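Local coordinates for 1H-3-hydroxy-4-oxoquinoline 2,4-dioxygenase (Pseudomonas putida, PDB 3IBT), which catalyses cofactor-independent cleavage of the heterocyclic ring of 3-hydroxy-1H-quinolin-4-one by dioxygen, releasing N-formylanthranilate and carbon monoxide, at residues Thr23-Ser28 with His49-Asp54; Leu44-His49 with Ala257-Leu262. One frame throughout, in Å; residues are numbered along the deposited sequence.

Interaction 1: residues Thr23-Ser28 with His49-Asp54; sequences TLFLLS and HVICPD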
loop_
_atom_site.group_PDB
_atom_site.type_symbol
_atom_site.label_atom_id
_atom_site.label_comp_id
_atom_site.label_asym_id
_atom_site.label_seq_id
_atom_site.Cartn_x
_atom_site.Cartn_y
_atom_site.Cartn_z
ATOM N N THR A 23 -16.377 -7.977 0.732
ATOM C CA THR A 23 -15.112 -8.125 0.016
ATOM C C THR A 23 -14.148 -6.984 0.339
ATOM O O THR A 23 -14.544 -5.802 0.378
ATOM C CB THR A 23 -15.326 -8.306 -1.492
ATOM O OG1 THR A 23 -16.246 -9.391 -1.703
ATOM C CG2 THR A 23 -14.001 -8.625 -2.192
ATOM N N LEU A 24 -12.894 -7.378 0.585
ATOM C CA LEU A 24 -11.863 -6.514 1.124
ATOM C C LEU A 24 -10.580 -6.834 0.405
ATOM O O LEU A 24 -10.126 -7.975 0.442
ATOM C CB LEU A 24 -11.664 -6.826 2.599
ATOM C CG LEU A 24 -11.226 -5.689 3.522
ATOM C CD1 LEU A 24 -10.992 -6.227 4.932
ATOM C CD2 LEU A 24 -9.985 -5.038 3.026
ATOM N N PHE A 25 -9.993 -5.843 -0.252
ATOM C CA PHE A 25 -8.746 -6.056 -0.973
ATOM C C PHE A 25 -7.555 -5.667 -0.116
ATOM O O PHE A 25 -7.538 -4.557 0.493
ATOM C CB PHE A 25 -8.711 -5.208 -2.243
ATOM C CG PHE A 25 -9.404 -5.824 -3.410
ATOM C CD1 PHE A 25 -10.722 -5.508 -3.684
ATOM C CD2 PHE A 25 -8.720 -6.699 -4.252
ATOM C CE1 PHE A 25 -11.391 -6.078 -4.805
ATOM C CE2 PHE A 25 -9.365 -7.300 -5.382
ATOM C CZ PHE A 25 -10.704 -6.987 -5.664
ATOM N N LEU A 26 -6.555 -6.550 -0.068
ATOM C CA LEU A 26 -5.306 -6.195 0.591
ATOM C C LEU A 26 -4.198 -5.917 -0.420
ATOM O O LEU A 26 -3.643 -6.865 -0.977
ATOM C CB LEU A 26 -4.905 -7.271 1.607
ATOM C CG LEU A 26 -5.666 -7.391 2.933
ATOM C CD1 LEU A 26 -4.770 -8.063 3.967
ATOM C CD2 LEU A 26 -6.149 -6.048 3.481
ATOM N N LEU A 27 -3.874 -4.630 -0.635
ATOM C CA LEU A 27 -2.948 -4.161 -1.714
ATOM C C LEU A 27 -1.604 -3.673 -1.210
ATOM O O LEU A 27 -1.542 -2.720 -0.426
ATOM C CB LEU A 27 -3.562 -2.992 -2.492
ATOM C CG LEU A 27 -4.978 -3.113 -3.050
ATOM C CD1 LEU A 27 -5.568 -1.719 -3.442
ATOM C CD2 LEU A 27 -4.983 -4.103 -4.203
ATOM N N SER A 28 -0.525 -4.265 -1.701
ATOM C CA SER A 28 0.820 -3.913 -1.203
ATOM C C SER A 28 1.504 -2.588 -1.746
ATOM O O SER A 28 0.928 -1.829 -2.528
ATOM C CB SER A 28 1.748 -5.095 -1.450
ATOM O OG SER A 28 2.360 -4.913 -2.700
ATOM N N HIS A 49 -14.285 -11.390 2.853
ATOM C CA HIS A 49 -13.776 -12.147 1.707
ATOM C C HIS A 49 -12.482 -11.444 1.314
ATOM O O HIS A 49 -12.524 -10.276 0.923
ATOM C CB HIS A 49 -14.823 -12.084 0.586
ATOM C CG HIS A 49 -14.383 -12.678 -0.718
ATOM N ND1 HIS A 49 -15.022 -12.392 -1.909
ATOM C CD2 HIS A 49 -13.384 -13.542 -1.024
ATOM C CE1 HIS A 49 -14.434 -13.054 -2.891
ATOM N NE2 HIS A 49 -13.436 -13.757 -2.381
ATOM N N VAL A 50 -11.331 -12.101 1.443
ATOM C CA VAL A 50 -10.073 -11.338 1.386
ATOM C C VAL A 50 -9.176 -11.677 0.226
ATOM O O VAL A 50 -8.638 -12.790 0.153
ATOM C CB VAL A 50 -9.244 -11.465 2.659
ATOM C CG1 VAL A 50 -7.922 -10.763 2.479
ATOM C CG2 VAL A 50 -9.999 -10.902 3.858
ATOM N N ILE A 51 -8.978 -10.686 -0.649
ATOM C CA ILE A 51 -8.170 -10.844 -1.857
ATOM C C ILE A 51 -6.830 -10.106 -1.764
ATOM O O ILE A 51 -6.813 -8.887 -1.746
ATOM C CB ILE A 51 -8.910 -10.321 -3.102
ATOM C CG1 ILE A 51 -10.397 -10.709 -3.070
ATOM C CG2 ILE A 51 -8.213 -10.819 -4.337
ATOM C CD1 ILE A 51 -10.958 -11.318 -4.399
ATOM N N CYS A 52 -5.717 -10.825 -1.710
ATOM C CA CYS A 52 -4.434 -10.153 -1.749
ATOM C C CYS A 52 -3.831 -10.302 -3.152
ATOM O O CYS A 52 -3.270 -11.357 -3.465
ATOM C CB CYS A 52 -3.483 -10.713 -0.698
ATOM S SG CYS A 52 -4.070 -10.533 0.990
ATOM N N PRO A 53 -3.970 -9.272 -4.026
ATOM C CA PRO A 53 -3.305 -9.296 -5.357
ATOM C C PRO A 53 -1.791 -8.974 -5.443
ATOM O O PRO A 53 -1.192 -8.458 -4.514
ATOM C CB PRO A 53 -4.121 -8.300 -6.197
ATOM C CG PRO A 53 -5.027 -7.573 -5.247
ATOM C CD PRO A 53 -4.813 -8.075 -3.843
ATOM N N ASP A 54 -1.188 -9.340 -6.570
ATOM C CA ASP A 54 0.231 -9.072 -6.831
ATOM C C ASP A 54 0.345 -8.185 -8.057
ATOM O O ASP A 54 0.109 -8.623 -9.198
ATOM C CB ASP A 54 1.032 -10.361 -7.069
ATOM C CG ASP A 54 0.685 -11.460 -6.088
ATOM O OD1 ASP A 54 0.177 -11.104 -4.979
ATOM O OD2 ASP A 54 0.930 -12.659 -6.418
HETATM O O HOH W 1 0.835 -6.231 -4.463
#
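Strands Thr23-Leu27 and His49-Pro53 pair in parallel within the central sheet of the alpha/beta-hydrolase fold, joined through helix 40-44 as a beta-alpha-beta unit. Their axes approach to 4.7 Å, with N-to-C directions 25° apart, the usual twist of neighbouring strands. Leu24 is bonded through both its backbone groups, as expected of a parallel ladder: its N donates to His49 O (2.9 Å), while its O accepts from Ile51 N (3.1 Å). The next rung runs from Leu26 N to Ile51 O (2.9 Å). A further rung of the same pattern cannot form, because Pro53 has no N-H; its CD lies 3.3 Å from Leu26 O instead, and that oxygen also receives a CA-H...O contact from Cys52. Phe25 turns its backbone bonds to strand 89-94, so strand 23-27 is an interior strand.

Side chains alternate between the two faces. Leu24, Leu26, Val50 and Cys52 share one, where Cys52 SG rests against Leu26 CB. On the other, Ile51 CG1 lies above a face of the Phe25 ring, offset toward its rim, and Pro53 CG meets the ring edge; helix 70-83 packs on the same ring. Thr23 and His49 run alongside each other: with CG anti to the backbone N (chi1 173°), the imidazole hydrogen-bonds through ND1 to Thr23 OG1 (3.2 Å), and NE2 is hydrogen-bonded to Glu15, so that both ring nitrogens are held. Just past the end of strand 23-27, a water donates to Ser28 OG (2.7 Å) and to Pro53 O (3.0 Å).

Interaction 2: residues Leu44-His49 with Ala257-Leu262; sequences LARDFH and AIREFL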
loop_
_atom_site.group_PDB
_atom_site.type_symbol
_atom_site.label_atom_id
_atom_site.label_comp_id
_atom_site.label_asym_id
_atom_site.label_seq_id
_atom_site.Cartn_x
_atom_site.Cartn_y
_atom_site.Cartn_z
ATOM N N LEU A 44 -8.362 -11.606 9.096
ATOM C CA LEU A 44 -9.535 -11.008 8.464
ATOM C C LEU A 44 -10.378 -12.019 7.681
ATOM O O LEU A 44 -11.428 -11.645 7.136
ATOM C CB LEU A 44 -9.136 -9.866 7.531
ATOM C CG LEU A 44 -8.307 -8.695 8.063
ATOM C CD1 LEU A 44 -7.747 -7.824 6.932
ATOM C CD2 LEU A 44 -9.103 -7.862 9.038
ATOM N N ALA A 45 -9.941 -13.280 7.601
ATOM C CA ALA A 45 -10.677 -14.299 6.818
ATOM C C ALA A 45 -11.945 -14.786 7.535
ATOM O O ALA A 45 -12.738 -15.584 6.996
ATOM C CB ALA A 45 -9.785 -15.473 6.455
ATOM N N ARG A 46 -12.121 -14.267 8.746
ATOM C CA ARG A 46 -13.226 -14.597 9.610
ATOM C C ARG A 46 -14.453 -13.793 9.161
ATOM O O ARG A 46 -15.576 -14.338 9.116
ATOM C CB ARG A 46 -12.805 -14.212 11.039
ATOM C CG ARG A 46 -13.601 -14.828 12.215
ATOM C CD ARG A 46 -13.207 -14.115 13.576
ATOM N NE ARG A 46 -13.362 -12.634 13.573
ATOM C CZ ARG A 46 -13.253 -11.826 14.648
ATOM N NH1 ARG A 46 -12.980 -12.329 15.861
ATOM N NH2 ARG A 46 -13.437 -10.501 14.514
ATOM N N ASP A 47 -14.208 -12.514 8.810
ATOM C CA ASP A 47 -15.263 -11.512 8.631
ATOM C C ASP A 47 -15.469 -11.126 7.202
ATOM O O ASP A 47 -16.596 -10.891 6.769
ATOM C CB ASP A 47 -14.939 -10.258 9.419
ATOM C CG ASP A 47 -14.779 -10.537 10.885
ATOM O OD1 ASP A 47 -15.429 -11.482 11.354
ATOM O OD2 ASP A 47 -13.999 -9.837 11.575
ATOM N N PHE A 48 -14.368 -11.096 6.474
ATOM C CA PHE A 48 -14.350 -10.605 5.128
ATOM C C PHE A 48 -13.966 -11.658 4.117
ATOM O O PHE A 48 -13.379 -12.668 4.467
ATOM C CB PHE A 48 -13.299 -9.561 5.054
ATOM C CG PHE A 48 -13.539 -8.434 5.948
ATOM C CD1 PHE A 48 -12.985 -8.410 7.210
ATOM C CD2 PHE A 48 -14.295 -7.358 5.523
ATOM C CE1 PHE A 48 -13.186 -7.346 8.023
ATOM C CE2 PHE A 48 -14.501 -6.292 6.338
ATOM C CZ PHE A 48 -13.946 -6.288 7.587
ATOM N N HIS A 49 -14.285 -11.390 2.853
ATOM C CA HIS A 49 -13.776 -12.147 1.707
ATOM C C HIS A 49 -12.482 -11.444 1.314
ATOM O O HIS A 49 -12.524 -10.276 0.923
ATOM C CB HIS A 49 -14.823 -12.084 0.586
ATOM C CG HIS A 49 -14.383 -12.678 -0.718
ATOM N ND1 HIS A 49 -15.022 -12.392 -1.909
ATOM C CD2 HIS A 49 -13.384 -13.542 -1.024
ATOM C CE1 HIS A 49 -14.434 -13.054 -2.891
ATOM N NE2 HIS A 49 -13.436 -13.757 -2.381
ATOM N N ALA A 257 -8.210 -2.675 13.823
ATOM C CA ALA A 257 -8.455 -1.336 13.294
ATOM C C ALA A 257 -9.237 -1.416 12.001
ATOM O O ALA A 257 -10.158 -0.603 11.787
ATOM C CB ALA A 257 -7.148 -0.629 13.060
ATOM N N ILE A 258 -8.856 -2.381 11.145
ATOM C CA ILE A 258 -9.551 -2.637 9.880
ATOM C C ILE A 258 -10.964 -3.062 10.221
ATOM O O ILE A 258 -11.927 -2.479 9.751
ATOM C CB ILE A 258 -8.839 -3.698 9.024
ATOM C CG1 ILE A 258 -7.508 -3.155 8.506
ATOM C CG2 ILE A 258 -9.715 -4.111 7.846
ATOM C CD1 ILE A 258 -6.645 -4.186 7.877
ATOM N N ARG A 259 -11.075 -4.029 11.116
ATOM C CA ARG A 259 -12.375 -4.471 11.571
ATOM C C ARG A 259 -13.222 -3.326 12.025
ATOM O O ARG A 259 -14.376 -3.258 11.652
ATOM C CB ARG A 259 -12.242 -5.442 12.715
ATOM C CG ARG A 259 -12.765 -6.815 12.415
ATOM C CD ARG A 259 -12.845 -7.609 13.724
ATOM N NE ARG A 259 -11.527 -7.967 14.293
ATOM C CZ ARG A 259 -10.730 -8.952 13.851
ATOM N NH1 ARG A 259 -11.066 -9.694 12.786
ATOM N NH2 ARG A 259 -9.580 -9.195 14.483
ATOM N N GLU A 260 -12.672 -2.432 12.837
ATOM C CA GLU A 260 -13.512 -1.405 13.443
ATOM C C GLU A 260 -13.807 -0.264 12.503
ATOM O O GLU A 260 -14.893 0.297 12.534
ATOM C CB GLU A 260 -12.925 -0.865 14.730
ATOM C CG GLU A 260 -13.190 -1.751 15.923
ATOM C CD GLU A 260 -12.231 -1.465 17.082
ATOM O OE1 GLU A 260 -11.718 -0.304 17.113
ATOM O OE2 GLU A 260 -11.978 -2.379 17.939
ATOM N N PHE A 261 -12.860 0.098 11.660
ATOM C CA PHE A 261 -13.151 1.149 10.744
ATOM C C PHE A 261 -14.138 0.679 9.684
ATOM O O PHE A 261 -15.007 1.436 9.233
ATOM C CB PHE A 261 -11.917 1.616 10.065
ATOM C CG PHE A 261 -12.150 2.797 9.234
ATOM C CD1 PHE A 261 -12.021 2.732 7.861
ATOM C CD2 PHE A 261 -12.530 4.012 9.825
ATOM C CE1 PHE A 261 -12.240 3.872 7.076
ATOM C CE2 PHE A 261 -12.750 5.165 9.062
ATOM C CZ PHE A 261 -12.611 5.090 7.689
ATOM N N LEU A 262 -14.016 -0.568 9.265
ATOM C CA LEU A 262 -14.777 -0.955 8.116
ATOM C C LEU A 262 -16.177 -1.345 8.474
ATOM O O LEU A 262 -16.869 -1.880 7.620
ATOM C CB LEU A 262 -14.107 -2.075 7.348
ATOM C CG LEU A 262 -13.289 -1.678 6.130
ATOM C CD1 LEU A 262 -12.173 -0.769 6.491
ATOM C CD2 LEU A 262 -12.722 -2.937 5.516
#
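Leu44 and Phe48, in the turn that leads from helix 40-44 into strand 49-53, pack against Ile258 and Leu262 at the end of helix 251-261, and this apolar half is the buried one. Leu44 and Ile258 cross at about a right angle, CD1 to CD1 at 3.9 Å, with Leu44 CD2 against Ile258 CG2. Leu262, which is the first residue to leave helical geometry, sets CD2 3.9 Å from Phe48 CE2. The two elements meet over strand 23-27.

Toward solvent the contact becomes polar and thinner, carried by two arginines and the aspartate they share. Arg46 grips the carboxylate of Asp47 side-on, NH2 lying 3.1 Å from OD2 on its syn lone pair and NE 3.2 Å from OD1. Arg259 reaches the same OD2 from above the carboxylate plane, NH1 to OD2 3.2 Å, the two flat groups standing 86° apart. Bent at chi3 (-70°), its chain brings NH1 to Asp47, and its NE is held by Gln256 of the same helix. Arg46 lies over one face of this guanidinium, the planes 50° apart; the two groups are not bonded to each other but meet through Asp47. A leucine in place of Arg259 would probably leave Asp47 OD2 without its mate across the contact and Gln256 OE1 without this donor.

Two guanidinium groups thus share one carboxylate, giving a salt-bridge network in which Asp47 probably offsets charge from both; its setting at the more exposed side implies a link that is likely to be tempered by solvent, beside an apolar contact sheltered from it.

From the N terminus the chain meets strand 23-27 first, and interaction 1 closes the short loop of 20 residues that returns through helix 40-44 to strand 49-53. Interaction 2 begins inside that loop, at Leu44, and spans 207 intervening residues to helix 251-261 near the C terminus, so the two closures cross instead of nesting. Their ranges overlap at His49, where turn becomes strand and which makes its contacts in interaction 1. Leu24 joins them physically: its CD1 lies 3.5 Å from Phe48 CG and 3.8 Å from Ile258 CG2. Together they tie an early crossover unit to the last helix, on the sheet face that carries Leu24.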